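Local coordinates for protein alcohol dehydrogenase, zinc-containing (Streptococcus pneumoniae serotype 2, PDB 5YLN) that probably catalyses the zinc-dependent oxidation of alcohols with NAD+ as an alcohol dehydrogenase, at residues A[319-332]-A[346-356]. Residues are numbered along the deposited sequence; the frame is centred on the assembly and turned at random.
Sequences LVTHYFKLSEIEKA and KVIIENDISEA
Ser327 and Asp352 meet because both first torsions (53° and 62°) tuck the polar group between backbone N and carbonyl carbon, close to the main chain. Ser327 OG then donates to Asp352 OD2 at 2.8 Å on its syn lone pair, while Ser327 N makes a weak bond to Asp352 OD1 at 3.3 Å. A short hydroxyl and a short carboxylate suit this place, where the chain after strand 347-350 passes the turn leading into helix 329-337. The extended Lys325 crosses the carboxylate with its methylenes; its NZ stays 5.0 Å from Asp352 OD2, so any attraction is probably mild, and there is no salt bridge.

Strands 322-325 and 347-350 run parallel, 24° apart. Ile348 N donates to His322 O and Phe324 N to Ile348 O, both at 2.8 Å; the ladder continues through Glu350 to Leu326. Beta-branched Val347, Ile348 and Ile349 favour the extended backbone. On the helix-facing side, the flat Phe324 ring can take Ala332 on a face, with Ala332 CA 3.6 Å above its centre, while its edge meets Val347 CB. Ala332, being small, lets the helix come close, with Ala332 CB 4.0 Å from Ile349 CD1. With CG2 anti to the backbone N, Ile349 sets that methyl against Leu326 CA (3.5 Å), while Ile329 CD1 reaches its other branch.

At the far end Lys346 N bonds to Leu319 O, and Lys346 NZ forms a salt bridge with Glu65 and a hydrogen bond to Ile41 O, near zinc ligand Cys42. Helix 329-337 lies within a right-handed beta-alpha-beta crossover, whose second strand pairs antiparallel with strand 33-39 in the GroES-like catalytic domain of zinc-containing alcohol dehydrogenases.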
loop_
_atom_site.group_PDB
_atom_site.type_symbol
_atom_site.label_atom_id
_atom_site.label_comp_id
_atom_site.label_asym_id
_atom_site.label_seq_id
_atom_site.Cartn_x
_atom_site.Cartn_y
_atom_site.Cartn_z
ATOM N N LEU A 319 -19.374 -15.922 15.778
ATOM C CA LEU A 319 -18.046 -16.503 15.622
ATOM C C LEU A 319 -17.768 -17.621 16.624
ATOM O O LEU A 319 -16.797 -18.363 16.449
ATOM C CB LEU A 319 -16.979 -15.417 15.762
ATOM C CG LEU A 319 -16.957 -14.468 14.548
ATOM C CD1 LEU A 319 -16.189 -13.192 14.848
ATOM C CD2 LEU A 319 -16.380 -15.153 13.313
ATOM N N VAL A 320 -18.571 -17.753 17.677
ATOM C CA VAL A 320 -18.287 -18.711 18.743
ATOM C C VAL A 320 -19.174 -19.933 18.555
ATOM O O VAL A 320 -20.405 -19.818 18.504
ATOM C CB VAL A 320 -18.482 -18.093 20.136
ATOM C CG1 VAL A 320 -18.354 -19.189 21.220
ATOM C CG2 VAL A 320 -17.454 -16.981 20.355
ATOM N N THR A 321 -18.546 -21.110 18.478
ATOM C CA THR A 321 -19.236 -22.347 18.148
ATOM C C THR A 321 -19.110 -23.438 19.203
ATOM O O THR A 321 -19.945 -24.342 19.215
ATOM C CB THR A 321 -18.718 -22.906 16.812
ATOM O OG1 THR A 321 -17.303 -23.109 16.908
ATOM C CG2 THR A 321 -19.007 -21.924 15.650
ATOM N N HIS A 322 -18.094 -23.393 20.066
ATOM C CA HIS A 322 -17.885 -24.419 21.077
ATOM C C HIS A 322 -17.464 -23.786 22.396
ATOM O O HIS A 322 -16.749 -22.778 22.424
ATOM C CB HIS A 322 -16.828 -25.420 20.634
ATOM C CG HIS A 322 -17.268 -26.296 19.504
ATOM N ND1 HIS A 322 -17.313 -25.863 18.196
ATOM C CD2 HIS A 322 -17.686 -27.581 19.490
ATOM C CE1 HIS A 322 -17.729 -26.851 17.424
ATOM N NE2 HIS A 322 -17.967 -27.902 18.185
ATOM N N TYR A 323 -17.890 -24.414 23.489
ATOM C CA TYR A 323 -17.713 -23.882 24.833
ATOM C C TYR A 323 -16.912 -24.894 25.642
ATOM O O TYR A 323 -17.159 -26.098 25.542
ATOM C CB TYR A 323 -19.080 -23.592 25.477
ATOM C CG TYR A 323 -19.943 -22.636 24.647
ATOM C CD1 TYR A 323 -20.534 -23.044 23.447
ATOM C CD2 TYR A 323 -20.164 -21.325 25.059
ATOM C CE1 TYR A 323 -21.298 -22.167 22.685
ATOM C CE2 TYR A 323 -20.920 -20.440 24.295
ATOM C CZ TYR A 323 -21.485 -20.873 23.117
ATOM O OH TYR A 323 -22.244 -19.999 22.372
ATOM N N PHE A 324 -15.914 -24.421 26.392
ATOM C CA PHE A 324 -15.127 -25.293 27.255
ATOM C C PHE A 324 -14.842 -24.594 28.578
ATOM O O PHE A 324 -14.878 -23.362 28.692
ATOM C CB PHE A 324 -13.776 -25.718 26.634
ATOM C CG PHE A 324 -13.895 -26.402 25.298
ATOM C CD1 PHE A 324 -13.930 -25.654 24.128
ATOM C CD2 PHE A 324 -13.954 -27.797 25.205
ATOM C CE1 PHE A 324 -14.033 -26.272 22.892
ATOM C CE2 PHE A 324 -14.057 -28.429 23.961
ATOM C CZ PHE A 324 -14.101 -27.646 22.802
ATOM N N LYS A 325 -14.527 -25.414 29.569
ATOM C CA LYS A 325 -14.019 -24.977 30.854
ATOM C C LYS A 325 -12.513 -24.806 30.752
ATOM O O LYS A 325 -11.844 -25.508 29.988
ATOM C CB LYS A 325 -14.369 -25.997 31.950
ATOM C CG LYS A 325 -15.871 -26.118 32.264
ATOM C CD LYS A 325 -16.159 -27.160 33.360
ATOM C CE LYS A 325 -17.676 -27.298 33.586
ATOM N NZ LYS A 325 -18.079 -28.439 34.495
ATOM N N LEU A 326 -11.983 -23.862 31.535
ATOM C CA LEU A 326 -10.537 -23.636 31.554
ATOM C C LEU A 326 -9.779 -24.920 31.890
ATOM O O LEU A 326 -8.762 -25.232 31.259
ATOM C CB LEU A 326 -10.195 -22.503 32.536
ATOM C CG LEU A 326 -8.736 -22.113 32.823
ATOM C CD1 LEU A 326 -7.911 -21.964 31.539
ATOM C CD2 LEU A 326 -8.683 -20.814 33.644
ATOM N N SER A 327 -10.277 -25.698 32.854
ATOM C CA SER A 327 -9.605 -26.942 33.211
ATOM C C SER A 327 -9.635 -27.952 32.076
ATOM O O SER A 327 -8.891 -28.936 32.114
ATOM C CB SER A 327 -10.248 -27.552 34.449
ATOM O OG SER A 327 -11.639 -27.661 34.248
ATOM N N GLU A 328 -10.483 -27.738 31.072
ATOM C CA GLU A 328 -10.510 -28.595 29.898
ATOM C C GLU A 328 -9.898 -27.892 28.686
ATOM O O GLU A 328 -10.266 -28.181 27.546
ATOM C CB GLU A 328 -11.939 -29.055 29.603
ATOM C CG GLU A 328 -12.636 -29.801 30.763
ATOM C CD GLU A 328 -12.111 -31.236 30.994
ATOM O OE1 GLU A 328 -11.177 -31.663 30.280
ATOM O OE2 GLU A 328 -12.637 -31.943 31.892
ATOM N N ILE A 329 -8.956 -26.973 28.920
ATOM C CA ILE A 329 -8.368 -26.214 27.821
ATOM C C ILE A 329 -7.659 -27.125 26.817
ATOM O O ILE A 329 -7.664 -26.837 25.614
ATOM C CB ILE A 329 -7.427 -25.129 28.374
ATOM C CG1 ILE A 329 -6.927 -24.253 27.238
ATOM C CG2 ILE A 329 -6.264 -25.774 29.131
ATOM C CD1 ILE A 329 -6.705 -22.800 27.611
ATOM N N GLU A 330 -7.068 -28.239 27.272
ATOM C CA GLU A 330 -6.490 -29.216 26.346
ATOM C C GLU A 330 -7.511 -29.684 25.314
ATOM O O GLU A 330 -7.212 -29.765 24.122
ATOM C CB GLU A 330 -5.941 -30.434 27.101
ATOM C CG GLU A 330 -4.830 -30.148 28.089
ATOM C CD GLU A 330 -3.532 -30.869 27.750
ATOM O OE1 GLU A 330 -3.530 -31.708 26.822
ATOM O OE2 GLU A 330 -2.507 -30.589 28.409
ATOM N N LYS A 331 -8.718 -30.023 25.761
ATOM C CA LYS A 331 -9.765 -30.396 24.812
ATOM C C LYS A 331 -10.102 -29.244 23.875
ATOM O O LYS A 331 -10.409 -29.469 22.699
ATOM C CB LYS A 331 -11.032 -30.830 25.543
ATOM C CG LYS A 331 -10.992 -32.197 26.188
ATOM C CD LYS A 331 -12.192 -32.322 27.105
ATOM C CE LYS A 331 -12.188 -33.624 27.892
ATOM N NZ LYS A 331 -12.819 -34.714 27.110
ATOM N N ALA A 332 -10.095 -28.010 24.391
ATOM C CA ALA A 332 -10.434 -26.855 23.561
ATOM C C ALA A 332 -9.449 -26.706 22.404
ATOM O O ALA A 332 -9.843 -26.453 21.260
ATOM C CB ALA A 332 -10.468 -25.575 24.407
ATOM N N LYS A 346 -14.480 -20.309 16.225
ATOM C CA LYS A 346 -13.902 -19.847 17.507
ATOM C C LYS A 346 -14.503 -20.574 18.716
ATOM O O LYS A 346 -15.707 -20.830 18.766
ATOM C CB LYS A 346 -14.106 -18.344 17.727
ATOM C CG LYS A 346 -13.229 -17.414 16.886
ATOM C CD LYS A 346 -11.768 -17.590 17.242
ATOM C CE LYS A 346 -11.062 -16.291 17.356
ATOM N NZ LYS A 346 -9.956 -16.270 18.362
ATOM N N VAL A 347 -13.667 -20.873 19.714
ATOM C CA VAL A 347 -14.132 -21.498 20.943
ATOM C C VAL A 347 -14.120 -20.454 22.046
ATOM O O VAL A 347 -13.370 -19.476 22.004
ATOM C CB VAL A 347 -13.284 -22.734 21.347
ATOM C CG1 VAL A 347 -12.986 -23.606 20.140
ATOM C CG2 VAL A 347 -11.998 -22.320 22.067
ATOM N N ILE A 348 -14.965 -20.663 23.050
ATOM C CA ILE A 348 -14.930 -19.836 24.248
ATOM C C ILE A 348 -14.579 -20.728 25.434
ATOM O O ILE A 348 -15.075 -21.854 25.557
ATOM C CB ILE A 348 -16.252 -19.064 24.467
ATOM C CG1 ILE A 348 -16.077 -17.978 25.516
ATOM C CG2 ILE A 348 -17.325 -19.958 24.926
ATOM C CD1 ILE A 348 -15.856 -16.627 24.925
ATOM N N ILE A 349 -13.679 -20.234 26.278
ATOM C CA ILE A 349 -13.159 -20.973 27.418
ATOM C C ILE A 349 -13.483 -20.176 28.673
ATOM O O ILE A 349 -13.061 -19.023 28.795
ATOM C CB ILE A 349 -11.647 -21.213 27.294
ATOM C CG1 ILE A 349 -11.332 -21.983 26.003
ATOM C CG2 ILE A 349 -11.148 -21.994 28.505
ATOM C CD1 ILE A 349 -9.908 -21.808 25.531
ATOM N N GLU A 350 -14.210 -20.793 29.607
ATOM C CA GLU A 350 -14.710 -20.119 30.800
ATOM C C GLU A 350 -13.945 -20.578 32.034
ATOM O O GLU A 350 -13.745 -21.778 32.231
ATOM C CB GLU A 350 -16.204 -20.381 30.999
ATOM C CG GLU A 350 -16.816 -19.474 32.042
ATOM C CD GLU A 350 -18.294 -19.714 32.227
ATOM O OE1 GLU A 350 -18.840 -20.646 31.597
ATOM O OE2 GLU A 350 -18.908 -18.962 33.008
ATOM N N ASN A 351 -13.552 -19.622 32.872
ATOM C CA ASN A 351 -12.757 -19.894 34.071
ATOM C C ASN A 351 -13.657 -20.540 35.126
ATOM O O ASN A 351 -14.358 -19.857 35.879
ATOM C CB ASN A 351 -12.113 -18.615 34.595
ATOM C CG ASN A 351 -11.230 -18.852 35.820
ATOM O OD1 ASN A 351 -11.199 -19.959 36.385
ATOM N ND2 ASN A 351 -10.522 -17.821 36.239
ATOM N N ASP A 352 -13.617 -21.866 35.193
ATOM C CA ASP A 352 -14.366 -22.637 36.172
ATOM C C ASP A 352 -13.559 -22.906 37.433
ATOM O O ASP A 352 -14.012 -23.672 38.284
ATOM C CB ASP A 352 -14.822 -23.973 35.565
ATOM C CG ASP A 352 -13.642 -24.868 35.152
ATOM O OD1 ASP A 352 -12.597 -24.305 34.748
ATOM O OD2 ASP A 352 -13.755 -26.123 35.223
ATOM N N ILE A 353 -12.378 -22.308 37.571
ATOM C CA ILE A 353 -11.459 -22.632 38.657
ATOM C C ILE A 353 -11.446 -21.549 39.725
ATOM O O ILE A 353 -11.492 -21.855 40.915
ATOM C CB ILE A 353 -10.034 -22.886 38.103
ATOM C CG1 ILE A 353 -10.033 -24.064 37.119
ATOM C CG2 ILE A 353 -9.043 -23.156 39.256
ATOM C CD1 ILE A 353 -8.703 -24.309 36.412
ATOM N N SER A 354 -11.407 -20.284 39.320
ATOM C CA SER A 354 -11.165 -19.203 40.261
ATOM C C SER A 354 -12.412 -18.879 41.086
ATOM O O SER A 354 -13.546 -18.974 40.606
ATOM C CB SER A 354 -10.701 -17.950 39.522
ATOM O OG SER A 354 -9.523 -18.178 38.756
ATOM N N GLU A 355 -12.185 -18.493 42.340
ATOM C CA GLU A 355 -13.196 -17.879 43.187
ATOM C C GLU A 355 -12.971 -16.371 43.260
ATOM O O GLU A 355 -11.842 -15.889 43.131
ATOM C CB GLU A 355 -13.165 -18.470 44.594
ATOM C CG GLU A 355 -14.318 -19.405 44.900
ATOM C CD GLU A 355 -14.118 -20.137 46.210
ATOM O OE1 GLU A 355 -12.947 -20.412 46.561
ATOM O OE2 GLU A 355 -15.127 -20.431 46.890
ATOM N N ALA A 356 -14.058 -15.630 43.477
ATOM C CA ALA A 356 -14.005 -14.164 43.552
ATOM C C ALA A 356 -13.060 -13.652 44.644
ATOM O O ALA A 356 -12.969 -14.232 45.730
ATOM C CB ALA A 356 -15.395 -13.602 43.773
#